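Local coordinates for envelopment polyprotein (Bovine Schmallenberg virus BH80/Germany/2011, PDB 7A56) that probably drives fusion of the viral envelope with a host membrane, as a class II fusion glycoprotein captured here as a trimer in its postfusion conformation, at residues Y56-L61 against I75-P80; A92-E97 against L342-Y347. All coordinates share one frame; numbering follows the deposited sequence.

Interaction 1 of 2, residues Y56-L61 against I75-P80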
loop_
_atom_site.group_PDB
_atom_site.type_symbol
_atom_site.label_atom_id
_atom_site.label_comp_id
_atom_site.label_asym_id
_atom_site.label_seq_id
_atom_site.Cartn_x
_atom_site.Cartn_y
_atom_site.Cartn_z
ATOM N N TYR A 56 -9.019 0.413 -28.166
ATOM C CA TYR A 56 -7.584 0.323 -27.942
ATOM C C TYR A 56 -6.869 -0.231 -29.188
ATOM O O TYR A 56 -7.287 -1.242 -29.768
ATOM C CB TYR A 56 -7.305 -0.551 -26.717
ATOM C CG TYR A 56 -5.858 -0.526 -26.256
ATOM C CD1 TYR A 56 -5.387 0.506 -25.415
ATOM C CD2 TYR A 56 -4.943 -1.469 -26.731
ATOM C CE1 TYR A 56 -4.068 0.550 -25.013
ATOM C CE2 TYR A 56 -3.588 -1.446 -26.327
ATOM C CZ TYR A 56 -3.162 -0.444 -25.474
ATOM O OH TYR A 56 -1.865 -0.393 -25.058
ATOM N N LYS A 57 -5.811 0.460 -29.606
ATOM C CA LYS A 57 -4.904 -0.024 -30.638
ATOM C C LYS A 57 -3.474 0.363 -30.280
ATOM O O LYS A 57 -3.216 1.539 -29.969
ATOM C CB LYS A 57 -5.274 0.585 -31.997
ATOM C CG LYS A 57 -4.335 0.175 -33.076
ATOM C CD LYS A 57 -4.882 0.675 -34.388
ATOM C CE LYS A 57 -4.106 1.848 -34.872
ATOM N NZ LYS A 57 -3.241 1.393 -35.999
ATOM N N THR A 58 -2.548 -0.598 -30.329
ATOM C CA THR A 58 -1.130 -0.273 -30.159
ATOM C C THR A 58 -0.320 -1.016 -31.220
ATOM O O THR A 58 -0.862 -1.505 -32.210
ATOM C CB THR A 58 -0.641 -0.587 -28.733
ATOM O OG1 THR A 58 0.674 -0.043 -28.573
ATOM C CG2 THR A 58 -0.624 -2.119 -28.435
ATOM N N MET A 59 0.996 -1.089 -31.039
ATOM C CA MET A 59 1.800 -1.691 -32.095
ATOM C C MET A 59 1.574 -3.193 -32.097
ATOM O O MET A 59 1.125 -3.772 -31.115
ATOM C CB MET A 59 3.275 -1.339 -31.898
ATOM C CG MET A 59 4.020 -2.211 -30.944
ATOM S SD MET A 59 4.142 -1.785 -29.230
ATOM C CE MET A 59 4.111 0.002 -29.093
ATOM N N THR A 60 1.801 -3.807 -33.244
ATOM C CA THR A 60 1.601 -5.240 -33.433
ATOM C C THR A 60 2.866 -5.832 -34.023
ATOM O O THR A 60 3.674 -5.126 -34.637
ATOM C CB THR A 60 0.422 -5.552 -34.353
ATOM O OG1 THR A 60 0.680 -5.032 -35.692
ATOM C CG2 THR A 60 -0.861 -4.950 -33.751
ATOM N N LEU A 61 3.069 -7.119 -33.774
ATOM C CA LEU A 61 4.199 -7.857 -34.356
ATOM C C LEU A 61 3.640 -8.903 -35.294
ATOM O O LEU A 61 2.723 -9.632 -34.920
ATOM C CB LEU A 61 5.024 -8.526 -33.251
ATOM C CG LEU A 61 5.740 -7.530 -32.342
ATOM C CD1 LEU A 61 6.484 -8.277 -31.296
ATOM C CD2 LEU A 61 6.727 -6.754 -33.188
ATOM N N ILE A 75 -0.164 -12.684 -35.806
ATOM C CA ILE A 75 -0.064 -11.342 -35.281
ATOM C C ILE A 75 -0.055 -11.458 -33.760
ATOM O O ILE A 75 -0.725 -12.322 -33.171
ATOM C CB ILE A 75 -1.211 -10.429 -35.776
ATOM C CG1 ILE A 75 -0.983 -8.983 -35.295
ATOM C CG2 ILE A 75 -2.589 -10.969 -35.372
ATOM C CD1 ILE A 75 -1.765 -7.962 -36.072
ATOM N N GLU A 76 0.795 -10.675 -33.147
ATOM C CA GLU A 76 0.895 -10.646 -31.694
ATOM C C GLU A 76 0.735 -9.209 -31.222
ATOM O O GLU A 76 1.225 -8.290 -31.871
ATOM C CB GLU A 76 2.247 -11.213 -31.270
ATOM C CG GLU A 76 2.387 -11.419 -29.766
ATOM C CD GLU A 76 3.066 -10.230 -29.077
ATOM O OE1 GLU A 76 3.550 -10.438 -27.950
ATOM O OE2 GLU A 76 3.155 -9.101 -29.663
ATOM N N SER A 77 0.086 -9.005 -30.063
ATOM C CA SER A 77 0.013 -7.655 -29.508
ATOM C C SER A 77 -0.344 -7.808 -28.028
ATOM O O SER A 77 -0.260 -8.907 -27.454
ATOM C CB SER A 77 -0.987 -6.786 -30.280
ATOM O OG SER A 77 -0.852 -5.409 -29.954
ATOM N N HIS A 78 -0.741 -6.705 -27.407
ATOM C CA HIS A 78 -1.088 -6.722 -25.984
ATOM C C HIS A 78 -2.092 -5.616 -25.711
ATOM O O HIS A 78 -2.165 -4.625 -26.454
ATOM C CB HIS A 78 0.141 -6.521 -25.086
ATOM C CG HIS A 78 1.025 -5.393 -25.533
ATOM N ND1 HIS A 78 2.166 -5.587 -26.297
ATOM C CD2 HIS A 78 0.907 -4.055 -25.383
ATOM C CE1 HIS A 78 2.714 -4.419 -26.585
ATOM N NE2 HIS A 78 1.972 -3.471 -26.044
ATOM N N ILE A 79 -2.811 -5.749 -24.584
ATOM C CA ILE A 79 -3.823 -4.788 -24.197
ATOM C C ILE A 79 -3.819 -4.685 -22.673
ATOM O O ILE A 79 -3.647 -5.713 -22.003
ATOM C CB ILE A 79 -5.232 -5.187 -24.699
ATOM C CG1 ILE A 79 -6.311 -4.209 -24.233
ATOM C CG2 ILE A 79 -5.623 -6.612 -24.307
ATOM C CD1 ILE A 79 -7.659 -4.456 -24.897
ATOM N N PRO A 80 -3.963 -3.478 -22.111
ATOM C CA PRO A 80 -4.013 -3.343 -20.633
ATOM C C PRO A 80 -5.127 -4.165 -20.036
ATOM O O PRO A 80 -6.235 -4.200 -20.581
ATOM C CB PRO A 80 -4.281 -1.846 -20.419
ATOM C CG PRO A 80 -3.616 -1.205 -21.670
ATOM C CD PRO A 80 -3.955 -2.161 -22.800
HETATM O O HOH W 1 -3.293 -3.407 -30.814
HETATM O O HOH W 2 3.482 -6.153 -30.136
#

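Interaction 2 of 2, residues A92-E97 against L342-Y347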
loop_
_atom_site.group_PDB
_atom_site.type_symbol
_atom_site.label_atom_id
_atom_site.label_comp_id
_atom_site.label_asym_id
_atom_site.label_seq_id
_atom_site.Cartn_x
_atom_site.Cartn_y
_atom_site.Cartn_z
ATOM N N ALA A 92 -7.616 -10.422 -43.089
ATOM C CA ALA A 92 -7.740 -10.194 -44.524
ATOM C C ALA A 92 -7.000 -11.268 -45.314
ATOM O O ALA A 92 -6.004 -11.841 -44.857
ATOM C CB ALA A 92 -7.184 -8.803 -44.891
ATOM N N MET A 93 -7.504 -11.534 -46.518
ATOM C CA MET A 93 -6.747 -12.300 -47.508
ATOM C C MET A 93 -5.380 -11.671 -47.737
ATOM O O MET A 93 -5.258 -10.439 -47.680
ATOM C CB MET A 93 -7.520 -12.346 -48.820
ATOM C CG MET A 93 -8.836 -13.064 -48.727
ATOM S SD MET A 93 -8.631 -14.822 -48.352
ATOM C CE MET A 93 -8.138 -15.425 -49.986
ATOM N N PRO A 94 -4.337 -12.472 -47.977
ATOM C CA PRO A 94 -3.010 -11.915 -48.289
ATOM C C PRO A 94 -3.071 -11.016 -49.513
ATOM O O PRO A 94 -3.619 -11.400 -50.550
ATOM C CB PRO A 94 -2.158 -13.158 -48.563
ATOM C CG PRO A 94 -2.879 -14.255 -47.909
ATOM C CD PRO A 94 -4.321 -13.942 -47.992
ATOM N N ASN A 95 -2.506 -9.812 -49.375
ATOM C CA ASN A 95 -2.619 -8.750 -50.372
ATOM C C ASN A 95 -4.047 -8.681 -50.905
ATOM O O ASN A 95 -4.269 -8.492 -52.106
ATOM C CB ASN A 95 -1.626 -8.980 -51.521
ATOM C CG ASN A 95 -0.297 -9.589 -51.050
ATOM O OD1 ASN A 95 0.305 -9.130 -50.065
ATOM N ND2 ASN A 95 0.157 -10.640 -51.751
ATOM N N GLY A 96 -5.023 -8.850 -50.018
ATOM C CA GLY A 96 -6.368 -9.146 -50.455
ATOM C C GLY A 96 -7.407 -8.443 -49.618
ATOM O O GLY A 96 -7.076 -7.552 -48.842
ATOM N N GLU A 97 -8.659 -8.851 -49.760
ATOM C CA GLU A 97 -9.752 -8.121 -49.157
ATOM C C GLU A 97 -9.939 -8.527 -47.695
ATOM O O GLU A 97 -9.507 -9.600 -47.264
ATOM C CB GLU A 97 -11.034 -8.392 -49.919
ATOM C CG GLU A 97 -11.240 -9.870 -50.202
ATOM C CD GLU A 97 -12.585 -10.112 -50.868
ATOM O OE1 GLU A 97 -13.582 -9.504 -50.405
ATOM O OE2 GLU A 97 -12.642 -10.876 -51.864
ATOM N N LEU A 342 -4.009 -17.938 -37.779
ATOM C CA LEU A 342 -5.129 -18.603 -38.435
ATOM C C LEU A 342 -4.717 -19.373 -39.696
ATOM O O LEU A 342 -5.525 -20.137 -40.238
ATOM C CB LEU A 342 -6.211 -17.574 -38.795
ATOM C CG LEU A 342 -6.670 -16.702 -37.627
ATOM C CD1 LEU A 342 -7.849 -15.748 -37.973
ATOM C CD2 LEU A 342 -7.090 -17.589 -36.479
ATOM N N GLY A 343 -3.517 -19.179 -40.183
ATOM C CA GLY A 343 -3.210 -19.698 -41.528
ATOM C C GLY A 343 -2.606 -18.596 -42.369
ATOM O O GLY A 343 -1.939 -17.723 -41.817
ATOM N N ASP A 344 -2.844 -18.586 -43.686
ATOM C CA ASP A 344 -2.179 -17.650 -44.590
ATOM C C ASP A 344 -3.000 -16.377 -44.748
ATOM O O ASP A 344 -3.780 -16.205 -45.694
ATOM C CB ASP A 344 -1.934 -18.348 -45.938
ATOM C CG ASP A 344 -1.233 -17.462 -46.966
ATOM O OD1 ASP A 344 -0.495 -16.508 -46.612
ATOM O OD2 ASP A 344 -1.395 -17.762 -48.170
ATOM N N PHE A 345 -2.843 -15.466 -43.773
ATOM C CA PHE A 345 -3.635 -14.250 -43.724
ATOM C C PHE A 345 -2.755 -13.035 -43.465
ATOM O O PHE A 345 -1.609 -13.152 -43.028
ATOM C CB PHE A 345 -4.722 -14.378 -42.647
ATOM C CG PHE A 345 -5.658 -15.486 -42.932
ATOM C CD1 PHE A 345 -6.655 -15.329 -43.869
ATOM C CD2 PHE A 345 -5.500 -16.702 -42.329
ATOM C CE1 PHE A 345 -7.513 -16.348 -44.164
ATOM C CE2 PHE A 345 -6.360 -17.743 -42.635
ATOM C CZ PHE A 345 -7.378 -17.554 -43.534
ATOM N N ASP A 346 -3.310 -11.865 -43.777
ATOM C CA ASP A 346 -2.791 -10.591 -43.296
ATOM C C ASP A 346 -3.644 -10.128 -42.122
ATOM O O ASP A 346 -4.862 -10.322 -42.097
ATOM C CB ASP A 346 -2.830 -9.497 -44.359
ATOM C CG ASP A 346 -1.869 -9.756 -45.542
ATOM O OD1 ASP A 346 -0.888 -10.545 -45.431
ATOM O OD2 ASP A 346 -2.118 -9.117 -46.590
ATOM N N TYR A 347 -3.003 -9.482 -41.170
ATOM C CA TYR A 347 -3.701 -9.011 -39.989
ATOM C C TYR A 347 -3.367 -7.548 -39.711
ATOM O O TYR A 347 -2.206 -7.137 -39.823
ATOM C CB TYR A 347 -3.277 -9.818 -38.796
ATOM C CG TYR A 347 -3.262 -11.308 -38.940
ATOM C CD1 TYR A 347 -4.395 -12.070 -38.630
ATOM C CD2 TYR A 347 -2.077 -11.986 -39.244
ATOM C CE1 TYR A 347 -4.364 -13.475 -38.680
ATOM C CE2 TYR A 347 -2.057 -13.386 -39.343
ATOM C CZ TYR A 347 -3.198 -14.113 -39.071
ATOM O OH TYR A 347 -3.155 -15.469 -39.102
HETATM O O HOH W 3 0.636 -11.201 -47.533
#

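Interaction 1 of 2, residues Y56-L61 against I75-P80
Tyr56 lays one face of its ring against Pro80. The proline CD sits 3.5 Å from the centroid of the tyrosine ring and 22° off its normal, a CH-pi contact displaced toward the phenolic rim, where CZ of Tyr56 is the closest atom. With CG anti to the backbone N (chi1 -170°), the ring is carried beside the end of strand 70-80. CE2 of Tyr56 also lies 3.5 Å from the His78 carbonyl O, and the tyrosine hydroxyl goes on to Gln231 of a second subunit.

At the other end Leu61 pairs with Glu76 as an antiparallel hydrogen-bonded pair: Leu61 N reaches Glu76 O at 2.9 Å and Glu76 N returns to Leu61 O at 2.8 Å. The two side chains run alongside each other, and Leu61 of a third subunit packs on both.

Between these ends the backbones draw apart, and Ser77 spans the gap by giving its OG hydrogen to Met59 O at 2.8 Å. A water joins the same hydroxyl to Thr58 N, and a second water links Glu76 OE2, more weakly, to Met59 O. His78 fills the place beside them, its CE1 meeting Met59 SD at 4.0 Å and its NE2 lying 3.8 Å from Thr58 CG2, both partners oblique to the ring.

His78 NE2 and Thr58 OG1 both hydrogen-bond Asp229 OD2 of the second subunit. That carboxylate would tend to stabilise a positively charged imidazole. The chemistry thus works in two directions: main-chain and serine bonds hold the approach to strand 61-67 on strand 70-80, while the tyrosine, threonine and histidine tips turn to a neighbouring chain, making the contact part of the postfusion trimer interface.

Interaction 2 of 2, residues A92-E97 against L342-Y347
Asp346 meets Ala92 through the backbone and then sends its side chain on to the turn beyond. The two residues form an antiparallel hydrogen-bonded pair, Ala92 N to Asp346 O and Asp346 N to Ala92 O, each 2.9 Å. Starting from CB, the aspartate passes Ala92 O at 4.0 Å. Its chi1 of -67° sets CG beside its own backbone N and anti to the carbonyl carbon, which brings CG within 3.7 Å of Pro94 CA. At the tip, Asp346 OD2 accepts the hydrogen of Asn95 N at 2.9 Å; the donor comes in on the syn side but 35° out of the carboxylate plane. Asp346 OD1 takes a hydrogen from a water whose O lies 2.7 Å away, and also makes a long, weak ion pair with Arg71. The same water donates to Asn95 OD1, on a poorly ordered side chain.

The turn held this way is the tip of a beta hairpin between strands 86-92 and 98-134, with Met93 N bonded to Glu97 O inside it. Facing it is the tight corner where strand 335-343 gives way to strand 346-350, an inverse gamma turn centred on Asp344.

Pro94 crosses that corner with its CG 3.1 Å from Asp344 O and 3.5 Å from Asp344 OD1. The Asp344 carboxylate forms a salt bridge with Arg71, which also hydrogen-bonds Phe345 O. The Phe345 ring points its edge at Ala92 O, with CD1 the nearest ring atom, and the side chain also packs against Tyr26 and Leu30 of helix 23-40.

From the N terminus, interaction 1 comes first: it closes a short loop of 13 residues, the hairpin of strands 61-67 and 70-80. Only after it has closed does interaction 2 open, at the end of strand 86-92, and its loop runs through 244 residues before the chain returns at 342-347. The two therefore lie in series, neither nesting nor crossing. In space they meet, however, Ile75 CD1 packing 3.6 Å from Tyr347 CB. Strand 70-80 neighbours strand 335-343 in one sheet, whereas strand 346-350 pairs with strand 86-92, so the returning chain joins the first hairpin to the second.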